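Local coordinates for structural protein (unclassified Rudivirus, PDB 6WQ0), which self-assembles into a helical, filamentous nucleocapsid whose subunits wrap around the viral DNA and hold it in the A-form, at residues Q58-V62 against A120-I125. Numbering follows the deposited sequence.
Sequences QVSAV and AVTNII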
# COMPACT_ATOMS: atom_id res chain seq x y z
N GLN C 58 -62.04 -31.64 -52.48
CA GLN C 58 -63.23 -32.15 -53.16
C GLN C 58 -63.50 -31.42 -54.47
O GLN C 58 -63.84 -32.05 -55.48
CB GLN C 58 -64.43 -32.05 -52.24
CG GLN C 58 -64.39 -32.98 -51.07
CD GLN C 58 -65.73 -33.14 -50.42
OE1 GLN C 58 -66.40 -32.15 -50.11
NE2 GLN C 58 -66.15 -34.38 -50.21
N VAL C 59 -63.36 -30.09 -54.48
CA VAL C 59 -63.61 -29.34 -55.70
C VAL C 59 -62.55 -29.67 -56.74
O VAL C 59 -62.85 -29.71 -57.94
CB VAL C 59 -63.67 -27.83 -55.40
CG1 VAL C 59 -63.74 -27.03 -56.69
CG2 VAL C 59 -64.87 -27.51 -54.53
N SER C 60 -61.31 -29.90 -56.33
CA SER C 60 -60.29 -30.34 -57.28
C SER C 60 -60.68 -31.66 -57.93
O SER C 60 -60.61 -31.82 -59.16
CB SER C 60 -58.94 -30.46 -56.57
OG SER C 60 -57.90 -30.78 -57.47
N ALA C 61 -61.10 -32.63 -57.11
CA ALA C 61 -61.57 -33.91 -57.65
C ALA C 61 -62.71 -33.72 -58.64
O ALA C 61 -62.79 -34.41 -59.65
CB ALA C 61 -61.99 -34.83 -56.51
N VAL C 62 -63.62 -32.78 -58.35
CA VAL C 62 -64.75 -32.54 -59.25
C VAL C 62 -64.27 -31.90 -60.55
O VAL C 62 -64.74 -32.24 -61.64
CB VAL C 62 -65.82 -31.68 -58.55
CG1 VAL C 62 -66.85 -31.21 -59.55
CG2 VAL C 62 -66.48 -32.46 -57.44
N ALA C 120 -72.10 -28.60 -60.26
CA ALA C 120 -71.32 -29.72 -59.76
C ALA C 120 -70.57 -29.36 -58.47
O ALA C 120 -70.51 -30.16 -57.53
CB ALA C 120 -70.34 -30.21 -60.82
N VAL C 121 -70.01 -28.16 -58.41
CA VAL C 121 -69.27 -27.73 -57.23
C VAL C 121 -70.21 -27.55 -56.04
O VAL C 121 -69.93 -28.02 -54.93
CB VAL C 121 -68.48 -26.45 -57.53
CG1 VAL C 121 -67.80 -25.94 -56.27
CG2 VAL C 121 -67.44 -26.70 -58.59
N THR C 122 -71.33 -26.86 -56.25
CA THR C 122 -72.26 -26.69 -55.14
C THR C 122 -72.91 -28.00 -54.74
O THR C 122 -73.35 -28.13 -53.59
CB THR C 122 -73.32 -25.64 -55.49
OG1 THR C 122 -74.16 -25.41 -54.36
CG2 THR C 122 -74.15 -26.09 -56.63
N ASN C 123 -72.95 -28.99 -55.62
CA ASN C 123 -73.44 -30.30 -55.24
C ASN C 123 -72.43 -31.05 -54.38
O ASN C 123 -72.81 -31.68 -53.39
CB ASN C 123 -73.79 -31.11 -56.50
CG ASN C 123 -74.31 -32.48 -56.18
OD1 ASN C 123 -75.52 -32.68 -56.05
ND2 ASN C 123 -73.41 -33.45 -56.07
N ILE C 124 -71.15 -31.00 -54.74
CA ILE C 124 -70.16 -31.66 -53.89
C ILE C 124 -70.05 -30.97 -52.54
O ILE C 124 -69.68 -31.60 -51.55
CB ILE C 124 -68.79 -31.76 -54.60
CG1 ILE C 124 -67.94 -32.87 -53.99
CG2 ILE C 124 -68.03 -30.46 -54.52
CD1 ILE C 124 -68.43 -34.25 -54.28
N ILE C 125 -70.37 -29.68 -52.46
CA ILE C 125 -70.21 -28.98 -51.19
C ILE C 125 -71.46 -29.09 -50.32
O ILE C 125 -71.38 -29.50 -49.16
CB ILE C 125 -69.84 -27.50 -51.42
CG1 ILE C 125 -68.47 -27.41 -52.08
CG2 ILE C 125 -69.81 -26.75 -50.10
CD1 ILE C 125 -67.98 -26.01 -52.26
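Val62 and Ile124 meet tip to tip where helix 50-64 packs against the C-terminal helix 115-126 of this all-helical coat protein. The two short segments run roughly antiparallel, at 139° between their directions, and their axes approach to 9.7 Å; the join is made by apolar side chains. CG2 of Val62 rests on the branch point of Ile124, 3.7 Å from its CB and nearly as close to both CG1 and CG2, so one methyl nestles among several carbons. The other methyl of Val62, CG1, lies anti to the backbone N (chi1 169°), and this turns it toward the preceding turn of the partner helix, where it rests on CB of Ala120 at 3.8 Å. Val59, one turn earlier, slants across Val121, with Val59 CG2 3.8 Å from Val121 CG1. That same CG2 of Val59 also receives the end of the extended Ile125 chain, whose CD1 arrives at 4.1 Å although its CB is not aimed at helix 50-64. Gln77 and Tyr79 of helix 71-89 pack on Val59 and Val121 respectively, which brings a third helix to the contact. Ser60 does not join the packing but lies against a phosphate of the bound DNA, which places helix 50-64 beside the nucleic acid. At the exposed margin, Gln58 touches Ile124 with its CB, 4.0 Å from Ile124 CG1, while OE1 of Gln58 lies 3.6 Å from the carbonyl O of Ile124, two acceptors that cannot bond to each other.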